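Local coordinates for protein phosphoacetylglucosamine mutase (PDB 5O9X) that catalyses the interconversion of N-acetylglucosamine 6-phosphate and N-acetylglucosamine 1-phosphate, a phosphomutase reaction on the route to UDP-N-acetylglucosamine, at residues C257-V262 with R289-F294; L303-R308 with F379-H384. The protein carries 1 engineered substitution. All coordinates share one frame; numbering follows the deposited sequence.

Contact 1: C257-V262 with R289-F294. Unlike the reference sequence in segment 289-294: Leu291 (reference Val). With G16 (1,6-di-O-phosphono-alpha-D-glucopyranose), chain B.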
loop_
_atom_site.group_PDB
_atom_site.type_symbol
_atom_site.label_atom_id
_atom_site.label_comp_id
_atom_site.label_asym_id
_atom_site.label_seq_id
_atom_site.Cartn_x
_atom_site.Cartn_y
_atom_site.Cartn_z
ATOM N N CYS A 257 1.380 14.881 10.449
ATOM C CA CYS A 257 0.734 13.678 11.027
ATOM C C CYS A 257 0.598 12.655 9.879
ATOM O O CYS A 257 0.906 12.982 8.699
ATOM C CB CYS A 257 -0.660 13.946 11.643
ATOM S SG CYS A 257 -1.888 14.548 10.442
ATOM N N GLY A 258 0.151 11.449 10.224
ATOM C CA GLY A 258 -0.001 10.394 9.176
ATOM C C GLY A 258 1.236 9.463 9.264
ATOM O O GLY A 258 2.281 9.849 9.758
ATOM N N ALA A 259 1.108 8.265 8.707
ATOM C CA ALA A 259 2.137 7.178 8.853
ATOM C C ALA A 259 3.403 7.673 8.221
ATOM O O ALA A 259 4.452 7.320 8.649
ATOM C CB ALA A 259 1.671 5.915 8.105
ATOM N N ASP A 260 3.324 8.417 7.115
ATOM C CA ASP A 260 4.624 8.793 6.452
ATOM C C ASP A 260 5.470 9.794 7.297
ATOM O O ASP A 260 6.685 9.681 7.479
ATOM C CB ASP A 260 4.347 9.412 5.056
ATOM C CG ASP A 260 5.649 9.793 4.376
ATOM O OD1 ASP A 260 6.464 8.869 4.098
ATOM O OD2 ASP A 260 5.898 11.030 4.196
ATOM N N TYR A 261 4.765 10.739 7.947
ATOM C CA TYR A 261 5.406 11.639 8.875
ATOM C C TYR A 261 6.058 10.811 10.033
ATOM O O TYR A 261 7.245 11.008 10.358
ATOM C CB TYR A 261 4.374 12.688 9.438
ATOM C CG TYR A 261 5.028 13.602 10.512
ATOM C CD1 TYR A 261 5.541 14.884 10.160
ATOM C CD2 TYR A 261 5.120 13.191 11.832
ATOM C CE1 TYR A 261 6.128 15.744 11.106
ATOM C CE2 TYR A 261 5.762 13.998 12.770
ATOM C CZ TYR A 261 6.225 15.284 12.387
ATOM O OH TYR A 261 6.823 16.058 13.346
ATOM N N VAL A 262 5.302 9.902 10.658
ATOM C CA VAL A 262 5.809 9.179 11.816
ATOM C C VAL A 262 7.039 8.334 11.428
ATOM O O VAL A 262 8.053 8.304 12.135
ATOM C CB VAL A 262 4.668 8.349 12.421
ATOM C CG1 VAL A 262 5.175 7.438 13.556
ATOM C CG2 VAL A 262 3.627 9.314 13.080
ATOM N N ARG A 289 -1.594 2.718 4.433
ATOM C CA ARG A 289 -0.406 2.407 5.265
ATOM C C ARG A 289 -0.859 2.490 6.705
ATOM O O ARG A 289 -1.671 3.375 7.046
ATOM C CB ARG A 289 0.671 3.488 5.096
ATOM C CG ARG A 289 1.287 3.517 3.709
ATOM C CD ARG A 289 2.392 4.591 3.731
ATOM N NE ARG A 289 2.915 4.817 2.365
ATOM C CZ ARG A 289 4.009 5.527 2.119
ATOM N NH1 ARG A 289 4.661 6.094 3.126
ATOM N NH2 ARG A 289 4.411 5.756 0.888
ATOM N N ILE A 290 -0.285 1.629 7.556
ATOM C CA ILE A 290 -0.464 1.830 9.005
ATOM C C ILE A 290 0.877 1.564 9.714
ATOM O O ILE A 290 1.557 0.603 9.379
ATOM C CB ILE A 290 -1.549 0.947 9.576
ATOM C CG1 ILE A 290 -1.762 1.251 11.093
ATOM C CG2 ILE A 290 -1.355 -0.522 9.205
ATOM C CD1 ILE A 290 -3.051 0.699 11.606
ATOM N N LEU A 291 1.255 2.427 10.642
ATOM C CA LEU A 291 2.111 1.959 11.751
ATOM C C LEU A 291 1.724 2.254 13.100
ATOM O O LEU A 291 0.868 3.059 13.306
ATOM C CB LEU A 291 3.503 2.357 11.679
ATOM C CG LEU A 291 4.158 3.506 11.204
ATOM C CD1 LEU A 291 4.234 2.733 9.870
ATOM C CD2 LEU A 291 3.252 4.686 11.491
ATOM N N TYR A 292 2.371 1.566 14.019
ATOM C CA TYR A 292 2.017 1.659 15.426
ATOM C C TYR A 292 3.162 2.306 16.149
ATOM O O TYR A 292 4.300 2.261 15.661
ATOM C CB TYR A 292 1.876 0.168 15.979
ATOM C CG TYR A 292 0.399 -0.302 16.004
ATOM C CD1 TYR A 292 -0.239 -0.720 14.790
ATOM C CD2 TYR A 292 -0.331 -0.284 17.207
ATOM C CE1 TYR A 292 -1.593 -1.137 14.774
ATOM C CE2 TYR A 292 -1.689 -0.751 17.249
ATOM C CZ TYR A 292 -2.307 -1.151 16.017
ATOM O OH TYR A 292 -3.602 -1.657 15.999
ATOM N N TYR A 293 2.906 2.830 17.363
ATOM C CA TYR A 293 3.954 3.454 18.152
ATOM C C TYR A 293 3.356 3.758 19.515
ATOM O O TYR A 293 2.131 3.694 19.717
ATOM C CB TYR A 293 4.488 4.779 17.512
ATOM C CG TYR A 293 3.383 5.725 17.082
ATOM C CD1 TYR A 293 2.930 6.820 17.945
ATOM C CD2 TYR A 293 2.788 5.557 15.810
ATOM C CE1 TYR A 293 1.916 7.682 17.496
ATOM C CE2 TYR A 293 1.796 6.428 15.364
ATOM C CZ TYR A 293 1.343 7.471 16.225
ATOM O OH TYR A 293 0.363 8.326 15.729
ATOM N N PHE A 294 4.239 3.983 20.484
ATOM C CA PHE A 294 3.805 4.373 21.822
ATOM C C PHE A 294 4.929 5.080 22.515
ATOM O O PHE A 294 6.104 4.949 22.082
ATOM C CB PHE A 294 3.379 3.104 22.662
ATOM C CG PHE A 294 4.491 2.168 23.012
ATOM C CD1 PHE A 294 4.852 1.942 24.376
ATOM C CD2 PHE A 294 5.147 1.405 22.018
ATOM C CE1 PHE A 294 5.831 1.009 24.687
ATOM C CE2 PHE A 294 6.135 0.505 22.346
ATOM C CZ PHE A 294 6.507 0.294 23.671
HETATM C C1 G16 B . 3.683 4.024 -2.805
HETATM C C2 G16 B . 3.761 2.526 -3.084
HETATM C C3 G16 B . 4.652 1.828 -2.007
HETATM C C4 G16 B . 6.046 2.416 -1.878
HETATM C C5 G16 B . 5.901 3.906 -1.594
HETATM C C6 G16 B . 7.179 4.701 -1.722
HETATM O O1 G16 B . 3.052 4.227 -1.538
HETATM O O2 G16 B . 2.457 1.874 -3.175
HETATM O O3 G16 B . 4.635 0.485 -2.287
HETATM O O4 G16 B . 6.872 1.845 -0.771
HETATM O O5 G16 B . 5.104 4.567 -2.607
HETATM O O6 G16 B . 7.663 4.529 -3.129
HETATM P P G16 B . 8.972 5.361 -3.606
HETATM O O1P G16 B . 10.106 5.126 -2.582
HETATM O O2P G16 B . 8.605 6.864 -3.595
HETATM O O3P G16 B . 9.294 4.957 -5.060
HETATM P "P'" G16 B . 1.668 5.086 -1.360
HETATM O O1X G16 B . 0.787 4.827 -2.612
HETATM O O2X G16 B . 2.063 6.597 -1.406
HETATM O O3X G16 B . 1.112 4.798 -0.008
#

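Contact 2: L303-R308 with F379-H384. With G16 (1,6-di-O-phosphono-alpha-D-glucopyranose), chain B.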
loop_
_atom_site.group_PDB
_atom_site.type_symbol
_atom_site.label_atom_id
_atom_site.label_comp_id
_atom_site.label_asym_id
_atom_site.label_seq_id
_atom_site.Cartn_x
_atom_site.Cartn_y
_atom_site.Cartn_z
ATOM N N LEU A 303 8.800 3.058 17.904
ATOM C CA LEU A 303 8.097 2.884 16.647
ATOM C C LEU A 303 7.880 1.409 16.384
ATOM O O LEU A 303 8.805 0.623 16.549
ATOM C CB LEU A 303 8.942 3.482 15.467
ATOM C CG LEU A 303 8.392 3.249 14.036
ATOM C CD1 LEU A 303 7.002 3.897 13.845
ATOM C CD2 LEU A 303 9.498 3.709 13.030
ATOM N N LEU A 304 6.658 1.044 15.948
ATOM C CA LEU A 304 6.352 -0.321 15.558
ATOM C C LEU A 304 5.915 -0.293 14.141
ATOM O O LEU A 304 4.712 -0.210 13.890
ATOM C CB LEU A 304 5.313 -1.043 16.444
ATOM C CG LEU A 304 5.760 -1.150 17.945
ATOM C CD1 LEU A 304 4.530 -1.144 18.913
ATOM C CD2 LEU A 304 6.610 -2.380 18.129
ATOM N N ASP A 305 6.872 -0.470 13.226
ATOM C CA ASP A 305 6.574 -0.131 11.800
ATOM C C ASP A 305 6.078 -1.337 10.989
ATOM O O ASP A 305 5.736 -2.364 11.583
ATOM C CB ASP A 305 7.818 0.521 11.137
ATOM C CG ASP A 305 9.019 -0.489 10.955
ATOM O OD1 ASP A 305 8.895 -1.741 11.138
ATOM O OD2 ASP A 305 10.118 -0.017 10.566
ATOM N N GLY A 306 6.064 -1.237 9.640
ATOM C CA GLY A 306 5.541 -2.371 8.824
ATOM C C GLY A 306 6.162 -3.728 9.060
ATOM O O GLY A 306 5.470 -4.778 9.029
ATOM N N ASP A 307 7.485 -3.752 9.268
ATOM C CA ASP A 307 8.131 -5.051 9.545
ATOM C C ASP A 307 7.804 -5.615 10.889
ATOM O O ASP A 307 7.802 -6.835 11.080
ATOM C CB ASP A 307 9.621 -4.907 9.368
ATOM C CG ASP A 307 9.935 -4.594 7.928
ATOM O OD1 ASP A 307 9.722 -5.475 7.046
ATOM O OD2 ASP A 307 10.322 -3.436 7.641
ATOM N N ARG A 308 7.510 -4.747 11.846
ATOM C CA ARG A 308 6.961 -5.224 13.134
ATOM C C ARG A 308 5.600 -5.870 12.974
ATOM O O ARG A 308 5.342 -6.848 13.672
ATOM C CB ARG A 308 6.747 -4.097 14.193
ATOM C CG ARG A 308 8.062 -3.517 14.590
ATOM C CD ARG A 308 8.651 -4.455 15.673
ATOM N NE ARG A 308 9.899 -3.856 16.066
ATOM C CZ ARG A 308 10.659 -4.186 17.091
ATOM N NH1 ARG A 308 10.349 -5.258 17.843
ATOM N NH2 ARG A 308 11.771 -3.469 17.318
ATOM N N PHE A 379 5.048 -6.952 4.047
ATOM C CA PHE A 379 4.911 -5.531 4.456
ATOM C C PHE A 379 6.111 -4.714 3.976
ATOM O O PHE A 379 7.207 -5.265 3.983
ATOM C CB PHE A 379 4.714 -5.415 5.990
ATOM C CG PHE A 379 3.305 -5.713 6.438
ATOM C CD1 PHE A 379 2.440 -4.690 6.744
ATOM C CD2 PHE A 379 2.852 -7.059 6.523
ATOM C CE1 PHE A 379 1.118 -4.941 7.134
ATOM C CE2 PHE A 379 1.527 -7.347 6.895
ATOM C CZ PHE A 379 0.685 -6.254 7.223
ATOM N N GLU A 380 5.932 -3.423 3.660
ATOM C CA GLU A 380 7.026 -2.517 3.545
ATOM C C GLU A 380 7.136 -1.855 4.882
ATOM O O GLU A 380 6.106 -1.781 5.599
ATOM C CB GLU A 380 6.733 -1.481 2.428
ATOM C CG GLU A 380 6.709 -2.210 1.074
ATOM C CD GLU A 380 6.447 -1.243 -0.066
ATOM O OE1 GLU A 380 5.278 -0.852 -0.274
ATOM O OE2 GLU A 380 7.400 -0.875 -0.735
ATOM N N ALA A 381 8.347 -1.402 5.249
ATOM C CA ALA A 381 8.564 -0.731 6.535
ATOM C C ALA A 381 7.596 0.430 6.738
ATOM O O ALA A 381 7.257 0.752 7.880
ATOM C CB ALA A 381 10.083 -0.261 6.627
ATOM N N ASN A 382 7.216 1.115 5.639
ATOM C CA ASN A 382 6.361 2.306 5.721
ATOM C C ASN A 382 4.920 1.938 6.131
ATOM O O ASN A 382 4.076 2.835 6.289
ATOM C CB ASN A 382 6.332 3.063 4.337
ATOM C CG ASN A 382 5.742 2.231 3.194
ATOM O OD1 ASN A 382 4.905 1.380 3.412
ATOM N ND2 ASN A 382 6.166 2.506 1.958
ATOM N N GLY A 383 4.611 0.622 6.210
ATOM C CA GLY A 383 3.270 0.182 6.719
ATOM C C GLY A 383 2.262 -0.261 5.661
ATOM O O GLY A 383 1.136 -0.619 5.982
ATOM N N HIS A 384 2.674 -0.322 4.409
ATOM C CA HIS A 384 1.904 -1.108 3.421
ATOM C C HIS A 384 2.050 -2.572 3.637
ATOM O O HIS A 384 3.149 -3.057 3.992
ATOM C CB HIS A 384 2.505 -0.858 2.034
ATOM C CG HIS A 384 1.820 0.225 1.300
ATOM N ND1 HIS A 384 0.568 0.046 0.703
ATOM C CD2 HIS A 384 2.175 1.513 1.078
ATOM C CE1 HIS A 384 0.229 1.179 0.087
ATOM N NE2 HIS A 384 1.182 2.081 0.301
HETATM C C1 G16 B . 3.683 4.024 -2.805
HETATM C C2 G16 B . 3.761 2.526 -3.084
HETATM C C3 G16 B . 4.652 1.828 -2.007
HETATM C C4 G16 B . 6.046 2.416 -1.878
HETATM C C5 G16 B . 5.901 3.906 -1.594
HETATM C C6 G16 B . 7.179 4.701 -1.722
HETATM O O1 G16 B . 3.052 4.227 -1.538
HETATM O O2 G16 B . 2.457 1.874 -3.175
HETATM O O3 G16 B . 4.635 0.485 -2.287
HETATM O O4 G16 B . 6.872 1.845 -0.771
HETATM O O5 G16 B . 5.104 4.567 -2.607
HETATM O O6 G16 B . 7.663 4.529 -3.129
HETATM P P G16 B . 8.972 5.361 -3.606
HETATM O O1P G16 B . 10.106 5.126 -2.582
HETATM O O2P G16 B . 8.605 6.864 -3.595
HETATM O O3P G16 B . 9.294 4.957 -5.060
HETATM P "P'" G16 B . 1.668 5.086 -1.360
HETATM O O1X G16 B . 0.787 4.827 -2.612
HETATM O O2X G16 B . 2.063 6.597 -1.406
HETATM O O3X G16 B . 1.112 4.798 -0.008
HETATM O O HOH W 1 9.861 -4.943 4.572
#

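Contact 1: C257-V262 with R289-F294
Ala259 and Val262, one turn apart on helix 259-265, rest on Leu291 and Tyr293 of strand 290-295, next to the outermost in a five-stranded mixed sheet, and on Arg289 just before it. This is a helix-on-sheet layer in the second domain of the alpha-D-phosphohexomutase fold. Alternate residues of the strand face the helix, whereas Ile290 and Tyr292 point to the other side, where helix 428-442 covers them.

Apolar contacts make up most of the interface. CD2 of Leu291, a residue that is valine in the reference sequence, meets Ala259 CB at 3.9 Å and lies equally far, 3.9 Å, from Val262 CG1. The Leu291 side chain is modelled with strained geometry, however, and the positions of its methyls are doubtful. Val262 has CG1 anti to its own nitrogen (chi1 174°), which turns this methyl down onto the strand; there it also approaches Tyr293 CD2 at 3.8 Å, obliquely to the ring. The phenol reaches past the valine, and its OH hydrogen-bonds to Ser282 OG. Hydrogen bonds to the backbone add to the seat of the helix: Gly258, at its N-cap position, gives its N-H to Asp215 OD2, and Ala259 has a backbone bond with Leu283 of the adjacent strand.

The polar interactions gather at the ligand end. Arg289 closes the sequence Asp-Gly-Asp-Ala-Asp-Arg, the metal-binding loop signature of this family, and extends from CG to NE beside Asp260. Their salt bridge is loose: Arg289 NH1 lies 3.4 Å from Asp260 OD1, the hydrogen bond is weak, and the carboxylate and guanidinium planes are 76° apart. The guanidinium serves glucose 1,6-bisphosphate better. Arg289 NE donates to the 1-phosphate oxygen O3X at 3.0 Å, while NH2 sends a nearly straight bond, in the guanidinium plane, to the bridging O1 at 3.2 Å.

Contact 2: L303-R308 with F379-H384
Gly306, the first residue of helix 306-324, sits against the Glu380-Gly383 type I turn of the family's sugar-binding loop. Its N donates to Ala381 O at 2.9 Å from well above the carbonyl plane (46°), and its CA directs a nearly straight C-H...O contact at Glu380 O, 3.3 Å away. Without a side chain, Gly306 lets the two backbones come to 4.0 Å between its CA and Gly383 CA. Beside it, Asp307 OD2 touches Ala381 CB at 3.3 Å. One water donates both to Asp307 OD1 and to Phe379 O, and Gln336 NE2 also binds that carboxylate oxygen.

Asp305 caps the helix through weak bonds from the N atoms of Asp307 and Arg308, its OD2 paired with Lys263. The turn is closed by Gly383 N on Glu380 O, and Asn382 OD1 forms an Asx turn with His384 N. So braced, the loop presents Glu380 OE1 to the sugar O3 at 2.5 Å and OE2 to O4 at 2.8 Å, while His384 NE2 meets phosphate oxygen O3X edge-on at 2.7 Å.

The contact thus sets the start of helix 306-324, just after strand 301-304, against the connection between strands 375-379 and 385-389, with helix 363-370 packed on Glu380 and His384.

How the contacts relate
From the N terminus, the two contacts follow in series, neither nested nor crossed. Contact 1 closes a loop of 26 residues that includes strand 279-283 and brings helix 259-265 onto strand 290-295. The hairpin to strand 301-304 then leads directly into contact 2, which closes a 70-residue excursion through strands 332-337 and 356-359 of the next sheet. The two sites abut: Tyr292 O lies 2.7 Å from Leu304 N, a probable hydrogen bond within the hairpin, and Ile290 N lies 3.1 Å from Gly383 O, a probable hydrogen bond that ties the strand to the sugar-binding loop. Arg289 and His384 pack together and share the 1-phosphate of the ligand.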